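Local structure of sugar ABC transporter, sugar-binding protein (Streptococcus pneumoniae, 2HEU) at residues G179-A184 and H373-N378; F167-A170 and T176-G179; D216-M221 and Q386-D391; T275-G280 and S286-A291; N127-Y132 and L359-Q364. The protein probably captures sugars outside the cell and hands them to an ABC transporter for import, as a bacterial extracellular solute-binding protein, here in its sugar-free form. All coordinates share one frame; numbering follows the deposited sequence.

Contact 1: residues G179-A184 and H373-N378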
# COMPACT_ATOMS: atom_id res chain seq x y z
N GLY A 179 -1.89 -7.75 -3.94
CA GLY A 179 -1.87 -7.91 -2.53
C GLY A 179 -2.38 -9.24 -2.05
O GLY A 179 -1.90 -9.81 -1.07
N TYR A 180 -3.37 -9.81 -2.75
CA TYR A 180 -3.97 -11.08 -2.36
C TYR A 180 -2.90 -12.19 -2.39
O TYR A 180 -2.75 -12.94 -1.44
CB TYR A 180 -5.14 -11.40 -3.26
CG TYR A 180 -5.92 -12.61 -2.81
CD1 TYR A 180 -7.06 -12.51 -2.04
CD2 TYR A 180 -5.52 -13.89 -3.15
CE1 TYR A 180 -7.74 -13.63 -1.59
CE2 TYR A 180 -6.17 -15.02 -2.71
CZ TYR A 180 -7.28 -14.89 -1.93
OH TYR A 180 -7.97 -15.97 -1.44
N ASN A 181 -2.20 -12.30 -3.51
CA ASN A 181 -1.22 -13.38 -3.64
C ASN A 181 0.01 -13.11 -2.80
O ASN A 181 0.63 -14.04 -2.27
CB ASN A 181 -0.92 -13.64 -5.10
CG ASN A 181 -0.28 -15.03 -5.32
OD1 ASN A 181 -0.40 -15.91 -4.43
ND2 ASN A 181 0.31 -15.22 -6.48
N GLN A 182 0.41 -11.85 -2.65
CA GLN A 182 1.53 -11.59 -1.71
C GLN A 182 1.16 -12.06 -0.32
O GLN A 182 2.01 -12.64 0.37
CB GLN A 182 1.91 -10.11 -1.72
CG GLN A 182 2.54 -9.69 -3.02
CD GLN A 182 3.23 -8.36 -2.95
OE1 GLN A 182 3.56 -7.87 -1.87
NE2 GLN A 182 3.47 -7.77 -4.10
N LEU A 183 -0.07 -11.85 0.11
CA LEU A 183 -0.53 -12.27 1.44
C LEU A 183 -0.73 -13.80 1.51
O LEU A 183 -0.53 -14.38 2.59
CB LEU A 183 -1.75 -11.51 1.86
CG LEU A 183 -1.46 -10.04 2.18
CD1 LEU A 183 -2.75 -9.22 2.26
CD2 LEU A 183 -0.69 -9.93 3.45
N ALA A 184 -1.10 -14.43 0.40
CA ALA A 184 -1.09 -15.89 0.35
C ALA A 184 0.29 -16.41 0.68
O ALA A 184 0.49 -17.27 1.55
CB ALA A 184 -1.56 -16.35 -1.03
N HIS A 373 1.59 -9.82 -11.08
CA HIS A 373 0.13 -9.59 -11.20
C HIS A 373 -0.46 -10.56 -12.20
O HIS A 373 -1.48 -11.23 -11.98
CB HIS A 373 -0.17 -8.16 -11.66
CG HIS A 373 0.50 -7.08 -10.88
ND1 HIS A 373 0.49 -5.81 -11.37
CD2 HIS A 373 1.20 -7.09 -9.72
CE1 HIS A 373 1.16 -5.07 -10.51
NE2 HIS A 373 1.57 -5.78 -9.47
N THR A 374 0.18 -10.64 -13.38
CA THR A 374 -0.35 -11.43 -14.48
C THR A 374 -0.43 -12.91 -14.10
O THR A 374 -1.42 -13.56 -14.40
CB THR A 374 0.51 -11.23 -15.73
OG1 THR A 374 0.45 -9.84 -16.07
CG2 THR A 374 0.14 -12.13 -16.88
N LEU A 375 0.65 -13.47 -13.52
CA LEU A 375 0.60 -14.90 -13.21
C LEU A 375 -0.48 -15.18 -12.17
O LEU A 375 -1.10 -16.26 -12.18
CB LEU A 375 1.95 -15.43 -12.79
CG LEU A 375 2.57 -14.97 -11.47
CD1 LEU A 375 2.08 -15.77 -10.27
CD2 LEU A 375 4.10 -14.98 -11.52
N THR A 376 -0.75 -14.24 -11.28
CA THR A 376 -1.75 -14.40 -10.26
C THR A 376 -3.14 -14.47 -10.89
O THR A 376 -3.93 -15.41 -10.66
CB THR A 376 -1.69 -13.25 -9.25
OG1 THR A 376 -0.40 -13.27 -8.59
CG2 THR A 376 -2.79 -13.36 -8.21
N MET A 377 -3.46 -13.47 -11.74
CA MET A 377 -4.80 -13.44 -12.34
C MET A 377 -4.93 -14.59 -13.34
O MET A 377 -6.03 -15.16 -13.48
CB MET A 377 -5.03 -12.09 -13.01
CG MET A 377 -6.48 -11.90 -13.49
SD MET A 377 -7.72 -11.99 -12.18
CE MET A 377 -7.51 -10.39 -11.42
N ASN A 378 -3.87 -14.94 -14.05
CA ASN A 378 -3.98 -16.05 -15.02
C ASN A 378 -4.27 -17.33 -14.31
O ASN A 378 -4.95 -18.19 -14.88
CB ASN A 378 -2.69 -16.18 -15.84
CG ASN A 378 -2.55 -15.15 -16.91
OD1 ASN A 378 -3.42 -14.31 -17.08
ND2 ASN A 378 -1.41 -15.08 -17.59
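Asn181 and Thr376 bring helices 178-189 and 370-382 to their nearest point across the two segments, with the CA of Asn181 only 6.7 Å from the CA of Thr376, and both side chains start out toward the opposite helix. Rather than meeting head-on, they slide past each other in opposite directions. Asn181 CB already lies against both branches of the threonine, 3.5 Å from Thr376 OG1 and 3.6 Å from Thr376 CG2. With CG anti to the backbone N (chi1 -161°), the amide carries on beside the hydroxyl, and Asn181 CG sits 3.7 Å from Thr376 OG1. Thr376 places OG1 beside its own backbone N and CG2 beside its carbonyl carbon, and the hydroxyl bonds back to Phe372 O one turn earlier in the same helix. Leu375 CD1 lies at the margin of the pair, and its side chain packs on Met388 and Leu392 of helix 385-396. On the other helix, Tyr180 and Asn181 both touch Met221 of helix 212-222, so the pair lies within a bundle of helices in one lobe of the binding protein. The three residues that touch are all buried. Because a carbonyl oxygen has no proton to give, the Thr376 hydroxyl spends its only one on Phe372 O and can offer just lone-pair electrons to anything else nearby.

Contact 2: residues F167-A170 and T176-G179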
# COMPACT_ATOMS: atom_id res chain seq x y z
N PHE A 167 -17.52 -12.78 -4.56
CA PHE A 167 -16.54 -11.81 -4.94
C PHE A 167 -16.83 -11.09 -6.22
O PHE A 167 -17.29 -11.66 -7.19
CB PHE A 167 -15.13 -12.49 -5.21
CG PHE A 167 -14.55 -13.20 -3.99
CD1 PHE A 167 -14.11 -12.51 -2.87
CD2 PHE A 167 -14.39 -14.57 -4.05
CE1 PHE A 167 -13.52 -13.17 -1.82
CE2 PHE A 167 -13.78 -15.24 -2.95
CZ PHE A 167 -13.36 -14.55 -1.88
N GLY A 168 -16.42 -9.81 -6.24
CA GLY A 168 -16.14 -9.11 -7.50
C GLY A 168 -14.64 -9.18 -7.78
O GLY A 168 -13.85 -8.69 -7.01
N ILE A 169 -14.28 -9.80 -8.88
CA ILE A 169 -12.89 -9.94 -9.31
C ILE A 169 -12.76 -9.25 -10.69
O ILE A 169 -13.55 -9.50 -11.60
CB ILE A 169 -12.42 -11.40 -9.41
CG1 ILE A 169 -12.54 -12.08 -8.04
CG2 ILE A 169 -11.02 -11.51 -9.92
CD1 ILE A 169 -11.67 -11.54 -6.92
N ALA A 170 -11.77 -8.40 -10.77
CA ALA A 170 -11.53 -7.61 -11.99
C ALA A 170 -10.56 -8.42 -12.90
O ALA A 170 -9.37 -8.15 -12.90
CB ALA A 170 -10.94 -6.23 -11.65
N THR A 176 -5.09 -5.85 -9.26
CA THR A 176 -5.96 -5.89 -8.14
C THR A 176 -5.70 -7.05 -7.15
O THR A 176 -6.08 -6.94 -6.00
CB THR A 176 -7.48 -5.90 -8.55
OG1 THR A 176 -7.74 -7.09 -9.28
CG2 THR A 176 -7.88 -4.65 -9.33
N LEU A 177 -5.12 -8.12 -7.67
CA LEU A 177 -4.80 -9.30 -6.85
C LEU A 177 -3.33 -9.40 -6.41
O LEU A 177 -2.96 -10.38 -5.80
CB LEU A 177 -5.23 -10.59 -7.58
CG LEU A 177 -6.72 -10.73 -7.80
CD1 LEU A 177 -7.00 -12.08 -8.44
CD2 LEU A 177 -7.52 -10.53 -6.51
N ASN A 178 -2.55 -8.35 -6.70
CA ASN A 178 -1.14 -8.39 -6.21
C ASN A 178 -1.14 -8.57 -4.70
O ASN A 178 -0.43 -9.45 -4.19
CB ASN A 178 -0.50 -7.05 -6.64
CG ASN A 178 0.94 -7.00 -6.32
OD1 ASN A 178 1.42 -5.80 -6.01
ND2 ASN A 178 1.68 -8.00 -6.48
N GLY A 179 -1.89 -7.75 -3.94
CA GLY A 179 -1.87 -7.91 -2.53
C GLY A 179 -2.38 -9.24 -2.05
O GLY A 179 -1.90 -9.81 -1.07
O HOH W 1 -10.27 -8.00 -8.41
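Thr176 turns its CB toward Ala170, and from that carbon the side chain forks into a polar and an apolar branch. The methyl branch, CG2, comes 4.2 Å from Ala170 CB, a loose van der Waals contact. The hydroxyl branch lies between the backbone N and the carbonyl carbon (chi1 63°). There OG1 passes 4.1 Å from the same Ala170 CB and reaches a water. This water takes a hydrogen bond from Ala170 N at 2.8 Å and gives one to Thr176 OG1, also at 2.8 Å; the angle at the water oxygen between Ala170 N and Thr176 OG1 is 105°, close to tetrahedral. Thr176 OG1 is in turn bonded to Asp173 O, in the short loop between the segments, so a relay of bonds runs from the Ala170 amide through water and hydroxyl to a carbonyl. The loop that follows helix 149-161 thus folds back onto the start of helix 178-189, where Leu177 occupies the N-cap position. Residues 167-170 are themselves tied to strand 253-257, since Gly168 shares a backbone bond with Met253 and Ile169 rests on Pro255. Leu177 touches that proline too, and across the contact it meets Ile169 through methyl groups alone: Ile169 CD1 stands 4.3 Å from Leu177 CD2. The other methyl of Leu177, CD1, is turned to Met377 of helix 370-382.

Contact 3: residues D216-M221 and Q386-D391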
# COMPACT_ATOMS: atom_id res chain seq x y z
N ASP A 216 0.26 -24.46 -0.17
CA ASP A 216 -0.53 -23.52 0.64
C ASP A 216 -0.90 -22.28 -0.16
O ASP A 216 -2.01 -21.78 -0.05
CB ASP A 216 0.21 -23.15 1.91
CG ASP A 216 0.16 -24.26 3.02
OD1 ASP A 216 -0.69 -25.14 2.93
OD2 ASP A 216 0.94 -24.15 3.97
N ASP A 217 0.05 -21.75 -0.93
CA ASP A 217 -0.29 -20.60 -1.79
C ASP A 217 -1.44 -20.96 -2.74
O ASP A 217 -2.35 -20.16 -2.93
CB ASP A 217 0.95 -20.20 -2.60
CG ASP A 217 0.63 -19.13 -3.61
OD1 ASP A 217 0.42 -17.97 -3.05
OD2 ASP A 217 0.56 -19.35 -4.80
N ILE A 218 -1.40 -22.15 -3.35
CA ILE A 218 -2.44 -22.59 -4.23
C ILE A 218 -3.75 -22.73 -3.50
O ILE A 218 -4.80 -22.37 -4.01
CB ILE A 218 -1.97 -23.87 -4.94
CG1 ILE A 218 -0.88 -23.52 -5.95
CG2 ILE A 218 -3.16 -24.59 -5.58
CD1 ILE A 218 -0.10 -24.71 -6.48
N LYS A 219 -3.73 -23.26 -2.27
CA LYS A 219 -4.92 -23.35 -1.45
C LYS A 219 -5.56 -21.97 -1.28
O LYS A 219 -6.78 -21.79 -1.47
CB LYS A 219 -4.60 -23.95 -0.10
CG LYS A 219 -5.73 -24.01 0.89
CD LYS A 219 -5.27 -24.54 2.23
CE LYS A 219 -6.28 -24.50 3.35
NZ LYS A 219 -7.41 -25.38 3.13
N VAL A 220 -4.77 -20.98 -0.94
CA VAL A 220 -5.31 -19.61 -0.72
C VAL A 220 -5.84 -19.04 -2.05
O VAL A 220 -6.93 -18.46 -2.12
CB VAL A 220 -4.31 -18.73 -0.04
CG1 VAL A 220 -4.88 -17.31 0.13
CG2 VAL A 220 -3.91 -19.28 1.31
N MET A 221 -5.07 -19.19 -3.14
CA MET A 221 -5.54 -18.75 -4.45
C MET A 221 -6.81 -19.46 -4.86
O MET A 221 -7.69 -18.84 -5.52
CB MET A 221 -4.46 -18.95 -5.52
CG MET A 221 -3.30 -17.99 -5.43
SD MET A 221 -3.73 -16.25 -5.45
CE MET A 221 -4.79 -16.17 -6.91
N GLN A 386 0.78 -26.03 -12.45
CA GLN A 386 2.14 -26.11 -12.96
C GLN A 386 2.49 -24.84 -13.74
O GLN A 386 3.62 -24.35 -13.68
CB GLN A 386 2.34 -27.38 -13.78
CG GLN A 386 3.83 -27.54 -14.20
CD GLN A 386 4.70 -27.83 -12.97
OE1 GLN A 386 5.64 -27.00 -12.71
NE2 GLN A 386 4.46 -28.85 -12.27
N GLY A 387 1.56 -24.34 -14.54
CA GLY A 387 1.79 -23.14 -15.28
C GLY A 387 2.13 -21.97 -14.39
O GLY A 387 2.99 -21.16 -14.68
N MET A 388 1.42 -21.84 -13.25
CA MET A 388 1.70 -20.77 -12.31
C MET A 388 3.10 -20.92 -11.71
O MET A 388 3.82 -19.94 -11.59
CB MET A 388 0.60 -20.69 -11.22
CG MET A 388 0.87 -19.58 -10.24
SD MET A 388 -0.49 -19.17 -9.18
CE MET A 388 -0.70 -20.63 -8.17
N VAL A 389 3.48 -22.14 -11.32
CA VAL A 389 4.84 -22.39 -10.84
C VAL A 389 5.85 -22.02 -11.89
O VAL A 389 6.86 -21.34 -11.60
CB VAL A 389 4.97 -23.84 -10.38
CG1 VAL A 389 6.44 -24.18 -10.11
CG2 VAL A 389 4.10 -24.10 -9.15
N ASN A 390 5.63 -22.44 -13.12
CA ASN A 390 6.54 -22.09 -14.19
C ASN A 390 6.66 -20.58 -14.36
O ASN A 390 7.76 -20.02 -14.54
CB ASN A 390 6.08 -22.74 -15.47
CG ASN A 390 6.25 -24.25 -15.50
OD1 ASN A 390 6.94 -24.82 -14.66
ND2 ASN A 390 5.58 -24.87 -16.46
N ASP A 391 5.52 -19.87 -14.29
CA ASP A 391 5.50 -18.42 -14.37
C ASP A 391 6.27 -17.77 -13.25
O ASP A 391 6.94 -16.75 -13.46
CB ASP A 391 4.06 -17.90 -14.35
CG ASP A 391 3.22 -18.20 -15.56
OD1 ASP A 391 3.73 -18.55 -16.59
OD2 ASP A 391 1.97 -17.98 -15.43
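Met388 reaches across to helix 212-222 with its terminal methyl, which touches both Ile218 and Asp217. The backbones stay well apart, Ile218 CA being 9.3 Å from Met388 CA, so the long thioether bridges most of the gap. Its CG is anti to the backbone N and chi2 is nearly extended at 167°; the chain then bends at chi3 (66°), turning CE aside from the line of the chain. Against Ile218 the methionine runs alongside but in the opposite sense, and CE rests on the flank of the branched chain, 3.6 Å from Ile218 CG1. Asp217, in contrast, lies at a slant to the methionine, bringing OD2 to 3.8 Å from Met388 CE. The carboxylate is buried, and the slightly positive hydrogens of a methyl next to sulfur are probably a tolerable neighbour for it. Tyr379 of helix 370-382 packs on both Ile218 and Met388, while Leu209 touches Ile218 and Val389. This is largely apolar packing between helices, far from the centre of the chain, that joins helix 385-396, near the C-terminus, to helix 212-222, with helix 370-382 alongside, in one lobe of the solute-binding fold.

Contact 4: residues T275-G280 and S286-A291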
# COMPACT_ATOMS: atom_id res chain seq x y z
N THR A 275 -14.02 -4.12 6.39
CA THR A 275 -12.86 -4.80 5.79
C THR A 275 -12.37 -5.88 6.77
O THR A 275 -12.55 -5.76 8.01
CB THR A 275 -11.73 -3.80 5.46
OG1 THR A 275 -11.44 -3.00 6.61
CG2 THR A 275 -12.06 -2.94 4.26
N PHE A 276 -11.73 -6.88 6.23
CA PHE A 276 -11.05 -7.84 7.06
C PHE A 276 -9.70 -8.15 6.44
O PHE A 276 -9.44 -8.03 5.23
CB PHE A 276 -11.87 -9.09 7.38
CG PHE A 276 -12.26 -9.97 6.21
CD1 PHE A 276 -11.41 -10.97 5.73
CD2 PHE A 276 -13.55 -9.90 5.63
CE1 PHE A 276 -11.84 -11.86 4.73
CE2 PHE A 276 -13.97 -10.75 4.66
CZ PHE A 276 -13.09 -11.74 4.23
N MET A 277 -8.78 -8.58 7.28
CA MET A 277 -7.45 -9.03 6.86
C MET A 277 -7.58 -10.46 6.31
O MET A 277 -8.29 -11.30 6.86
CB MET A 277 -6.49 -9.03 8.05
CG MET A 277 -6.25 -7.60 8.55
SD MET A 277 -5.46 -7.54 10.16
CE MET A 277 -3.93 -7.93 9.53
N ILE A 278 -6.81 -10.71 5.28
CA ILE A 278 -6.73 -12.10 4.79
C ILE A 278 -6.11 -12.94 5.91
O ILE A 278 -5.09 -12.66 6.49
CB ILE A 278 -5.86 -12.14 3.54
CG1 ILE A 278 -6.60 -11.40 2.39
CG2 ILE A 278 -5.53 -13.58 3.13
CD1 ILE A 278 -5.82 -11.30 1.09
N PRO A 279 -6.82 -14.03 6.25
CA PRO A 279 -6.39 -14.89 7.36
C PRO A 279 -5.18 -15.66 7.03
O PRO A 279 -4.84 -15.92 5.87
CB PRO A 279 -7.62 -15.72 7.72
CG PRO A 279 -8.22 -15.86 6.37
CD PRO A 279 -8.14 -14.52 5.76
N GLY A 280 -4.55 -16.10 8.10
CA GLY A 280 -3.58 -17.10 8.05
C GLY A 280 -4.09 -18.49 8.25
O GLY A 280 -5.30 -18.70 8.31
N SER A 286 -3.37 -13.57 10.71
CA SER A 286 -3.71 -12.73 9.59
C SER A 286 -2.72 -11.62 9.41
O SER A 286 -2.10 -11.13 10.36
CB SER A 286 -5.13 -12.19 9.73
OG SER A 286 -5.16 -11.29 10.86
N LEU A 287 -2.58 -11.15 8.17
CA LEU A 287 -1.59 -10.15 7.80
C LEU A 287 -2.22 -9.15 6.83
O LEU A 287 -3.20 -9.46 6.15
CB LEU A 287 -0.41 -10.81 7.11
CG LEU A 287 0.42 -11.76 7.93
CD1 LEU A 287 1.47 -12.47 7.11
CD2 LEU A 287 1.13 -11.04 9.14
N THR A 288 -1.62 -7.98 6.76
CA THR A 288 -1.87 -7.05 5.67
C THR A 288 -0.52 -6.62 5.06
O THR A 288 0.54 -6.98 5.59
CB THR A 288 -2.76 -5.88 6.12
OG1 THR A 288 -3.14 -5.12 4.96
CG2 THR A 288 -2.10 -4.95 7.09
N VAL A 289 -0.60 -5.92 3.95
CA VAL A 289 0.58 -5.48 3.20
C VAL A 289 0.29 -4.09 2.68
O VAL A 289 -0.83 -3.75 2.38
CB VAL A 289 0.90 -6.47 2.04
CG1 VAL A 289 -0.22 -6.59 1.03
CG2 VAL A 289 2.22 -6.12 1.38
N GLY A 290 1.35 -3.28 2.62
CA GLY A 290 1.23 -1.95 2.10
C GLY A 290 2.53 -1.22 2.26
O GLY A 290 3.54 -1.80 2.71
N ALA A 291 2.58 0.08 1.92
CA ALA A 291 3.81 0.86 2.11
C ALA A 291 3.46 2.31 2.20
O ALA A 291 2.38 2.75 1.93
CB ALA A 291 4.81 0.60 0.98
O HOH W 2 -5.22 -8.47 4.69
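Ser286 packs its CB against the backbone of the other segment, 3.3 Å from Ile278 O and 3.8 Å from Pro279 CA. Its OG, between the backbone N and the carbonyl carbon, passes 3.8 Å from Met277 SD while it accepts a hydrogen bond from Arg357 NH2. At Leu287 the backbone takes over. Leu287 N gives Ile278 O a weak bond, 3.4 Å long with an angle of 158° at the hydrogen. A water then fills the wider gap: it accepts from Ile278 N at 2.8 Å and donates to Leu287 O at 2.7 Å. The short runs 277-280 and 286-288 point 132° apart, well off antiparallel, as the connection from strand 273-276 of the antiparallel sheet comes round into strand 288-290, which pairs in parallel with 358-360. Leu287 CB points away from the other segment, and the side chain packs on Leu183 and Ala186 of helix 178-189. The peptide from Leu287 to Thr288 is topped by Met277, whose chain bends at chi3 (76°) and sets CE squarely over the peptide face, 3.4 Å from Leu287 C. Thr288 CB touches the same methyl, and Thr288 OG1 is hydrogen-bonded to Tyr129 O.

Contact 5: residues N127-Y132 and L359-Q364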
# COMPACT_ATOMS: atom_id res chain seq x y z
N ASN A 127 -0.57 2.73 2.70
CA ASN A 127 -1.67 1.92 2.30
C ASN A 127 -1.65 0.54 2.98
O ASN A 127 -0.72 0.19 3.66
CB ASN A 127 -1.80 1.87 0.76
CG ASN A 127 -0.55 1.45 0.08
OD1 ASN A 127 0.15 0.52 0.48
ND2 ASN A 127 -0.22 2.14 -0.96
N ALA A 128 -2.75 -0.18 2.78
CA ALA A 128 -2.96 -1.52 3.30
C ALA A 128 -3.78 -2.29 2.28
O ALA A 128 -4.27 -1.71 1.29
CB ALA A 128 -3.57 -1.50 4.66
N TYR A 129 -3.98 -3.57 2.53
CA TYR A 129 -4.73 -4.42 1.61
C TYR A 129 -5.52 -5.44 2.35
O TYR A 129 -5.08 -6.00 3.38
CB TYR A 129 -3.73 -5.12 0.67
CG TYR A 129 -4.37 -5.89 -0.47
CD1 TYR A 129 -4.47 -5.33 -1.73
CD2 TYR A 129 -4.90 -7.15 -0.28
CE1 TYR A 129 -5.10 -6.02 -2.81
CE2 TYR A 129 -5.49 -7.86 -1.29
CZ TYR A 129 -5.59 -7.31 -2.58
OH TYR A 129 -6.13 -8.05 -3.57
N GLY A 130 -6.69 -5.75 1.88
CA GLY A 130 -7.49 -6.82 2.49
C GLY A 130 -8.78 -7.04 1.70
O GLY A 130 -8.83 -6.81 0.50
N ILE A 131 -9.81 -7.50 2.44
CA ILE A 131 -11.05 -7.87 1.80
C ILE A 131 -12.13 -6.89 2.27
O ILE A 131 -12.42 -6.79 3.46
CB ILE A 131 -11.53 -9.31 2.12
CG1 ILE A 131 -10.37 -10.32 1.92
CG2 ILE A 131 -12.71 -9.66 1.32
CD1 ILE A 131 -9.84 -10.42 0.51
N TYR A 132 -12.71 -6.14 1.31
CA TYR A 132 -13.96 -5.36 1.61
C TYR A 132 -15.10 -6.29 1.67
O TYR A 132 -15.21 -7.24 0.87
CB TYR A 132 -14.19 -4.34 0.46
CG TYR A 132 -13.17 -3.23 0.45
CD1 TYR A 132 -13.43 -2.06 1.16
CD2 TYR A 132 -11.97 -3.34 -0.19
CE1 TYR A 132 -12.51 -1.01 1.17
CE2 TYR A 132 -11.06 -2.31 -0.17
CZ TYR A 132 -11.34 -1.14 0.53
OH TYR A 132 -10.46 -0.08 0.56
N LEU A 359 2.95 -5.83 6.51
CA LEU A 359 4.15 -6.07 5.75
C LEU A 359 4.39 -4.96 4.77
O LEU A 359 3.47 -4.39 4.28
CB LEU A 359 3.90 -7.35 5.00
CG LEU A 359 4.22 -8.62 5.75
CD1 LEU A 359 3.50 -8.76 7.06
CD2 LEU A 359 3.96 -9.81 4.88
N VAL A 360 5.67 -4.69 4.42
CA VAL A 360 5.96 -3.84 3.26
C VAL A 360 5.76 -4.73 2.01
O VAL A 360 6.16 -5.90 1.96
CB VAL A 360 7.36 -3.28 3.30
CG1 VAL A 360 7.65 -2.44 2.08
CG2 VAL A 360 7.55 -2.42 4.58
N TRP A 361 5.18 -4.14 0.96
CA TRP A 361 5.01 -4.77 -0.34
C TRP A 361 6.29 -5.55 -0.68
O TRP A 361 7.42 -5.03 -0.60
CB TRP A 361 4.79 -3.71 -1.42
CG TRP A 361 3.45 -3.07 -1.37
CD1 TRP A 361 3.14 -1.77 -1.07
CD2 TRP A 361 2.19 -3.66 -1.71
NE1 TRP A 361 1.79 -1.53 -1.15
CE2 TRP A 361 1.18 -2.70 -1.53
CE3 TRP A 361 1.83 -4.93 -2.18
CZ2 TRP A 361 -0.18 -3.01 -1.78
CZ3 TRP A 361 0.55 -5.21 -2.48
CH2 TRP A 361 -0.46 -4.29 -2.24
N LEU A 362 6.12 -6.80 -1.17
CA LEU A 362 7.26 -7.63 -1.46
C LEU A 362 8.16 -7.10 -2.57
O LEU A 362 9.33 -7.36 -2.60
CB LEU A 362 6.82 -9.06 -1.77
CG LEU A 362 6.07 -9.78 -0.66
CD1 LEU A 362 5.70 -11.20 -1.15
CD2 LEU A 362 6.85 -9.86 0.62
N GLN A 363 7.52 -6.33 -3.47
CA GLN A 363 8.27 -5.77 -4.64
C GLN A 363 9.26 -4.70 -4.19
O GLN A 363 10.03 -4.24 -5.05
CB GLN A 363 7.35 -5.30 -5.75
CG GLN A 363 6.55 -4.05 -5.47
CD GLN A 363 5.21 -4.27 -4.87
OE1 GLN A 363 4.96 -5.36 -4.33
NE2 GLN A 363 4.33 -3.30 -4.83
N GLN A 364 9.30 -4.33 -2.93
CA GLN A 364 10.46 -3.59 -2.39
C GLN A 364 11.76 -4.19 -2.88
O GLN A 364 12.72 -3.48 -3.07
CB GLN A 364 10.35 -3.58 -0.85
CG GLN A 364 11.47 -2.80 -0.15
CD GLN A 364 11.33 -2.74 1.33
OE1 GLN A 364 11.69 -1.64 1.93
NE2 GLN A 364 10.74 -3.68 1.96
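Asn127 OD1 accepts two hydrogen bonds, one from the indole of Trp361 and one from the backbone N of Ala291. The indole bond measures 3.1 Å from Trp361 NE1 to Asn127 OD1 and is somewhat bent, with 146° at the hydrogen. The donor lies 26° away from the carbonyl plane, and amide and indole planes stand 73° apart, so the amide meets the indole edge steeply turned. The indole swings over to this partner with CG beside its own backbone N, anti to the carbonyl carbon. Around Asn127 the chain passes from strand 122-123 of the five-stranded mixed sheet to strand 129-134 of the three-stranded antiparallel one. Such a crossing segment is consistent with the hinge region of a two-lobed solute-binding protein. Farther round the edge of the indole, on the six-membered ring, Trp361 CH2 approaches Tyr129 CD1 to 4.2 Å; the two side chains cross at about a right angle and the contact is apolar. Tyr129 is held at its far end by a hydrogen bond from OH to Thr176 O, and its ring also packs on Tyr180. The indole itself touches Asn178 and Gln182 of helix 178-189.

Overall arrangement
Helix 178-189 joins much of the set: contacts 1 and 2 share Gly179, with centres 8 Å apart, and Thr376 CG2 lies 3.7 Å from Leu177 CB. Outward from it, Tyr180 OH reaches Val220 O at 2.8 Å, linking contact 1 to contact 3. Inward, Gln182 NE2 binds Gln363 OE1 at 2.8 Å, tying contact 1 to contact 5. Contacts 4 and 5 lie about 7 Å apart between centres and are joined by the parallel pairing of 288-290 with 358-360, through Thr288 O and Leu359 N at 2.8 Å. Contact 5 lies near the middle of the chain, contact 3 toward the periphery. The sodium site, Lys103 and Glu335, involves none of these segments.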